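Local coordinates for cell division control protein 4 (Saccharomyces cerevisiae, PDB 3V7D) that recognises phosphorylated target proteins, such as the CDK inhibitor SIC1, as the substrate-binding F-box subunit of an SCF E3 ubiquitin ligase, at residues Ile125-Phe130 with Gly163-Leu168; Asp132-Thr137 with Ile144-Ser149. The protein carries 1 engineered substitution. One frame throughout, in Å; residues are numbered along the deposited sequence.

Contact 1. Residues Ile125-Phe130 with Gly163-Leu168; sequences ITCLQF and GGVWAL
Thr126 sets its methyl group over a face of the Trp166 indole. CG2 of Thr126 lies 3.5 Å from the centroid of the six-membered ring of Trp166, only 2° off the ring normal. This is a CH-pi contact. The two side chains cross at about a right angle. The threonine torsion (chi1 63°) puts OG1 between the backbone N and the carbonyl carbon, with CG2 anti to that carbon. One branch therefore meets the ring while the other turns to the backbone. OG1 of Thr126 donates to O of Val165. The modelled 2.4 Å between these two atoms is very short, so its exact length is doubtful.

Cys127 also points at the other strand. Its SG sits 3.6 Å from CG of Leu168 and 4.1 Å from CG1 of Val165. Further along, CG of Gln129 lies alongside CB of Leu168 at 4.0 Å. The amide of Gln129 stays beside the Leu168 carbonyl, with CD 3.6 Å from O of Leu168; its OE1 accepts a bond from N of Tyr170.

The strands run roughly parallel, at 19°, and belong to WD repeats 1 and 2. NE1 of Trp166 is bonded to OD1 of Asp140, and the indole also packs on an apolar side chain of the bound peptide. Replacing Trp166 by alanine would remove the indole, which would probably leave the Thr126 methyl and Asp140 without their partner and take away an apolar surface that meets the peptide. Adjacent blades are thus joined by mostly apolar side chains, with a hydroxyl-to-carbonyl contact of doubtful modelled length, where a sheet would use a ladder of backbone bonds.

Contact 2. Residues Asp132-Thr137 with Ile144-Ser149; sequences DNYVIT and IRVYDS
Val135 and Tyr147 form a hydrogen-bonded antiparallel pair, and Thr137 and Arg145 form the next. N of Val135 lies 2.8 Å from O of Tyr147, and N of Tyr147 returns a bond to O of Val135. N of Thr137 and O of Arg145 are 2.9 Å apart, with the donor in the carbonyl plane. N of Arg145 bonds back to O of Thr137. A fifth bond runs from N of Ser149 to O of Asn133 at 3.0 Å; it is nearly straight at 174°, but its donor stands above the carbonyl plane.

Apolar contacts occur on both faces of the sheet. On the face of Tyr134, Ile136 and Val146, CD1 of Tyr134 meets CG1 of Val146 at 3.8 Å. At its border, CG2 of Ile144 meets CG2 of Ile136 at 3.6 Å. On the other face, CB of Val135 faces CB of Tyr147.

Polar side chains gather on this second face. OG1 of Thr137 comes to the edge of the Tyr147 ring, 3.7 Å from CE1, and bonds to NE2 of His120. The Arg145 chain bends at chi3 (73°), which brings NE to OH of Tyr147 at 3.1 Å, in the guanidinium plane. NH1 of Arg145 reaches Gln157, and OH of Tyr147 also bonds to O of Arg118. The paired strands are a beta hairpin, the second and third strands of a four-stranded WD40 propeller blade.

The centres of the two contacts lie 12 Å apart. Contact 2 is nested along the chain inside the loop that contact 1 closes. Both reach one four-stranded antiparallel sheet, contact 1 through strand 125-131 alone; strand 134-139 is its neighbour there. N of Gln129 and O of Ile136, 2.8 Å apart, probably form a hydrogen bond between them. Contact 2 holds strands together within this blade. Contact 1 joins the blade's first strand to strand 165-170, the first of the next sheet. Leu168 of that next sheet packs on Ile136 and Ile144. Together they show both levels of propeller construction: pairing inside a blade and packing between blades.

Contact 1. Residues Ile125-Phe130 with Gly163-Leu168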
loop_
_atom_site.group_PDB
_atom_site.type_symbol
_atom_site.label_atom_id
_atom_site.label_comp_id
_atom_site.label_asym_id
_atom_site.label_seq_id
_atom_site.Cartn_x
_atom_site.Cartn_y
_atom_site.Cartn_z
ATOM N N ILE B 125 -18.397 -16.383 13.233
ATOM C CA ILE B 125 -18.427 -15.923 11.852
ATOM C C ILE B 125 -17.255 -16.558 11.116
ATOM O O ILE B 125 -16.127 -16.525 11.603
ATOM C CB ILE B 125 -18.312 -14.389 11.774
ATOM C CG1 ILE B 125 -19.384 -13.729 12.642
ATOM C CG2 ILE B 125 -18.396 -13.910 10.335
ATOM C CD1 ILE B 125 -20.778 -14.217 12.361
ATOM N N THR B 126 -17.515 -17.134 9.947
ATOM C CA THR B 126 -16.505 -17.940 9.263
ATOM C C THR B 126 -15.751 -17.185 8.179
ATOM O O THR B 126 -14.636 -17.553 7.823
ATOM C CB THR B 126 -17.128 -19.193 8.626
ATOM O OG1 THR B 126 -18.075 -18.797 7.626
ATOM C CG2 THR B 126 -17.824 -20.033 9.686
ATOM N N CYS B 127 -16.364 -16.141 7.639
ATOM C CA CYS B 127 -15.737 -15.395 6.559
ATOM C C CYS B 127 -16.304 -13.991 6.434
ATOM O O CYS B 127 -17.461 -13.737 6.774
ATOM C CB CYS B 127 -15.853 -16.149 5.231
ATOM S SG CYS B 127 -17.513 -16.765 4.842
ATOM N N LEU B 128 -15.465 -13.081 5.952
ATOM C CA LEU B 128 -15.832 -11.681 5.805
ATOM C C LEU B 128 -15.156 -11.088 4.581
ATOM O O LEU B 128 -13.970 -11.311 4.344
ATOM C CB LEU B 128 -15.436 -10.888 7.055
ATOM C CG LEU B 128 -15.843 -9.411 7.143
ATOM C CD1 LEU B 128 -16.107 -9.017 8.588
ATOM C CD2 LEU B 128 -14.783 -8.492 6.543
ATOM N N GLN B 129 -15.929 -10.336 3.806
ATOM C CA GLN B 129 -15.397 -9.537 2.714
ATOM C C GLN B 129 -15.724 -8.082 2.998
ATOM O O GLN B 129 -16.781 -7.773 3.549
ATOM C CB GLN B 129 -16.022 -9.950 1.382
ATOM C CG GLN B 129 -15.531 -11.276 0.834
ATOM C CD GLN B 129 -14.121 -11.190 0.280
ATOM O OE1 GLN B 129 -13.923 -10.882 -0.898
ATOM N NE2 GLN B 129 -13.132 -11.459 1.128
ATOM N N PHE B 130 -14.810 -7.193 2.632
ATOM C CA PHE B 130 -15.030 -5.762 2.778
ATOM C C PHE B 130 -14.564 -5.077 1.506
ATOM O O PHE B 130 -13.370 -4.859 1.317
ATOM C CB PHE B 130 -14.252 -5.223 3.980
ATOM C CG PHE B 130 -14.433 -3.749 4.213
ATOM C CD1 PHE B 130 -15.583 -3.099 3.793
ATOM C CD2 PHE B 130 -13.449 -3.011 4.848
ATOM C CE1 PHE B 130 -15.747 -1.745 4.001
ATOM C CE2 PHE B 130 -13.608 -1.655 5.061
ATOM C CZ PHE B 130 -14.760 -1.021 4.636
ATOM N N GLY B 163 -26.315 -25.522 3.766
ATOM C CA GLY B 163 -25.271 -25.782 4.739
ATOM C C GLY B 163 -24.568 -24.493 5.130
ATOM O O GLY B 163 -24.845 -23.433 4.566
ATOM N N GLY B 164 -23.662 -24.580 6.097
ATOM C CA GLY B 164 -22.928 -23.415 6.556
ATOM C C GLY B 164 -22.073 -22.802 5.462
ATOM O O GLY B 164 -21.585 -23.503 4.579
ATOM N N VAL B 165 -21.904 -21.486 5.519
ATOM C CA VAL B 165 -21.094 -20.767 4.544
ATOM C C VAL B 165 -19.676 -20.633 5.073
ATOM O O VAL B 165 -19.465 -20.098 6.158
ATOM C CB VAL B 165 -21.658 -19.356 4.293
ATOM C CG1 VAL B 165 -20.841 -18.636 3.235
ATOM C CG2 VAL B 165 -23.131 -19.432 3.893
ATOM N N TRP B 166 -18.701 -21.110 4.309
ATOM C CA TRP B 166 -17.322 -21.115 4.786
ATOM C C TRP B 166 -16.339 -20.399 3.865
ATOM O O TRP B 166 -15.151 -20.303 4.173
ATOM C CB TRP B 166 -16.862 -22.546 5.073
ATOM C CG TRP B 166 -17.427 -23.076 6.347
ATOM C CD1 TRP B 166 -18.644 -23.663 6.521
ATOM C CD2 TRP B 166 -16.805 -23.049 7.637
ATOM N NE1 TRP B 166 -18.817 -24.014 7.838
ATOM C CE2 TRP B 166 -17.702 -23.648 8.543
ATOM C CE3 TRP B 166 -15.573 -22.584 8.109
ATOM C CZ2 TRP B 166 -17.408 -23.791 9.900
ATOM C CZ3 TRP B 166 -15.282 -22.728 9.454
ATOM C CH2 TRP B 166 -16.196 -23.325 10.335
ATOM N N ALA B 167 -16.834 -19.884 2.746
ATOM C CA ALA B 167 -15.988 -19.122 1.833
ATOM C C ALA B 167 -16.795 -18.064 1.087
ATOM O O ALA B 167 -17.902 -18.332 0.613
ATOM C CB ALA B 167 -15.285 -20.053 0.857
ATOM N N LEU B 168 -16.233 -16.863 1.001
ATOM C CA LEU B 168 -16.884 -15.733 0.342
ATOM C C LEU B 168 -15.883 -14.960 -0.497
ATOM O O LEU B 168 -14.747 -14.755 -0.077
ATOM C CB LEU B 168 -17.462 -14.770 1.379
ATOM C CG LEU B 168 -18.836 -15.021 1.984
ATOM C CD1 LEU B 168 -19.167 -13.880 2.934
ATOM C CD2 LEU B 168 -19.886 -15.144 0.894
#

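Contact 2. Residues Asp132-Thr137 with Ile144-Ser149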
loop_
_atom_site.group_PDB
_atom_site.type_symbol
_atom_site.label_atom_id
_atom_site.label_comp_id
_atom_site.label_asym_id
_atom_site.label_seq_id
_atom_site.Cartn_x
_atom_site.Cartn_y
_atom_site.Cartn_z
ATOM N N ASP B 132 -16.127 -2.168 -1.786
ATOM C CA ASP B 132 -17.171 -1.416 -2.475
ATOM C C ASP B 132 -18.267 -0.900 -1.553
ATOM O O ASP B 132 -19.445 -0.932 -1.920
ATOM C CB ASP B 132 -17.824 -2.303 -3.537
ATOM C CG ASP B 132 -17.632 -1.778 -4.938
ATOM O OD1 ASP B 132 -17.407 -0.559 -5.090
ATOM O OD2 ASP B 132 -17.721 -2.589 -5.882
ATOM N N ASN B 133 -17.886 -0.463 -0.356
ATOM C CA ASN B 133 -18.839 0.027 0.638
ATOM C C ASN B 133 -19.800 -1.051 1.146
ATOM O O ASN B 133 -20.809 -0.749 1.782
ATOM C CB ASN B 133 -19.595 1.247 0.104
ATOM C CG ASN B 133 -18.658 2.312 -0.432
ATOM O OD1 ASN B 133 -17.712 2.722 0.243
ATOM N ND2 ASN B 133 -18.907 2.756 -1.659
ATOM N N TYR B 134 -19.473 -2.308 0.862
ATOM C CA TYR B 134 -20.207 -3.435 1.421
ATOM C C TYR B 134 -19.357 -4.159 2.449
ATOM O O TYR B 134 -18.153 -4.339 2.261
ATOM C CB TYR B 134 -20.583 -4.446 0.342
ATOM C CG TYR B 134 -21.619 -3.995 -0.655
ATOM C CD1 TYR B 134 -22.877 -3.575 -0.241
ATOM C CD2 TYR B 134 -21.355 -4.036 -2.019
ATOM C CE1 TYR B 134 -23.835 -3.178 -1.159
ATOM C CE2 TYR B 134 -22.301 -3.642 -2.944
ATOM C CZ TYR B 134 -23.540 -3.215 -2.510
ATOM O OH TYR B 134 -24.481 -2.824 -3.437
ATOM N N VAL B 135 -19.989 -4.578 3.539
ATOM C CA VAL B 135 -19.383 -5.558 4.425
ATOM C C VAL B 135 -20.236 -6.804 4.315
ATOM O O VAL B 135 -21.461 -6.745 4.452
ATOM C CB VAL B 135 -19.326 -5.096 5.891
ATOM C CG1 VAL B 135 -18.542 -6.108 6.725
ATOM C CG2 VAL B 135 -18.691 -3.723 5.990
ATOM N N ILE B 136 -19.591 -7.931 4.039
ATOM C CA ILE B 136 -20.309 -9.170 3.779
ATOM C C ILE B 136 -19.755 -10.288 4.650
ATOM O O ILE B 136 -18.547 -10.522 4.676
ATOM C CB ILE B 136 -20.211 -9.560 2.293
ATOM C CG1 ILE B 136 -20.596 -8.373 1.407
ATOM C CG2 ILE B 136 -21.094 -10.759 1.992
ATOM C CD1 ILE B 136 -20.218 -8.540 -0.042
ATOM N N THR B 137 -20.641 -10.970 5.371
ATOM C CA THR B 137 -20.228 -12.016 6.298
ATOM C C THR B 137 -20.978 -13.320 6.068
ATOM O O THR B 137 -22.144 -13.320 5.671
ATOM C CB THR B 137 -20.455 -11.595 7.762
ATOM O OG1 THR B 137 -21.804 -11.140 7.917
ATOM C CG2 THR B 137 -19.493 -10.481 8.166
ATOM N N ILE B 144 -25.818 -15.443 4.616
ATOM C CA ILE B 144 -24.865 -14.420 4.217
ATOM C C ILE B 144 -25.486 -13.064 4.524
ATOM O O ILE B 144 -26.600 -12.775 4.088
ATOM C CB ILE B 144 -24.556 -14.491 2.713
ATOM C CG1 ILE B 144 -23.905 -15.830 2.364
ATOM C CG2 ILE B 144 -23.655 -13.341 2.302
ATOM C CD1 ILE B 144 -23.573 -15.982 0.893
ATOM N N ARG B 145 -24.779 -12.237 5.284
ATOM C CA ARG B 145 -25.307 -10.925 5.632
ATOM C C ARG B 145 -24.511 -9.815 4.964
ATOM O O ARG B 145 -23.284 -9.866 4.904
ATOM C CB ARG B 145 -25.360 -10.735 7.151
ATOM C CG ARG B 145 -26.353 -11.669 7.843
ATOM C CD ARG B 145 -26.349 -11.503 9.357
ATOM N NE ARG B 145 -26.990 -10.263 9.795
ATOM C CZ ARG B 145 -28.299 -10.125 9.985
ATOM N NH1 ARG B 145 -29.114 -11.142 9.763
ATOM N NH2 ARG B 145 -28.798 -8.965 10.390
ATOM N N VAL B 146 -25.229 -8.819 4.459
ATOM C CA VAL B 146 -24.625 -7.710 3.742
ATOM C C VAL B 146 -24.879 -6.406 4.486
ATOM O O VAL B 146 -26.014 -6.110 4.877
ATOM C CB VAL B 146 -25.195 -7.590 2.314
ATOM C CG1 VAL B 146 -24.493 -6.478 1.550
ATOM C CG2 VAL B 146 -25.067 -8.917 1.574
ATOM N N TYR B 147 -23.818 -5.627 4.675
ATOM C CA TYR B 147 -23.913 -4.367 5.395
ATOM C C TYR B 147 -23.395 -3.205 4.548
ATOM O O TYR B 147 -22.517 -3.375 3.697
ATOM C CB TYR B 147 -23.106 -4.424 6.695
ATOM C CG TYR B 147 -23.472 -5.536 7.659
ATOM C CD1 TYR B 147 -23.051 -6.845 7.439
ATOM C CD2 TYR B 147 -24.198 -5.266 8.814
ATOM C CE1 TYR B 147 -23.368 -7.856 8.328
ATOM C CE2 TYR B 147 -24.521 -6.275 9.711
ATOM C CZ TYR B 147 -24.102 -7.565 9.464
ATOM O OH TYR B 147 -24.420 -8.567 10.353
ATOM N N ASP B 148 -23.947 -2.024 4.805
ATOM C CA ASP B 148 -23.509 -0.773 4.202
ATOM C C ASP B 148 -22.471 -0.161 5.135
ATOM O O ASP B 148 -22.785 0.170 6.272
ATOM C CB ASP B 148 -24.726 0.151 4.079
ATOM C CG ASP B 148 -24.409 1.490 3.430
ATOM O OD1 ASP B 148 -23.245 1.936 3.445
ATOM O OD2 ASP B 148 -25.357 2.115 2.912
ATOM N N SER B 149 -21.237 0.000 4.666
ATOM C CA SER B 149 -20.179 0.524 5.533
ATOM C C SER B 149 -20.169 2.051 5.606
ATOM O O SER B 149 -19.549 2.632 6.498
ATOM C CB SER B 149 -18.801 -0.003 5.116
ATOM O OG SER B 149 -18.537 0.262 3.749
#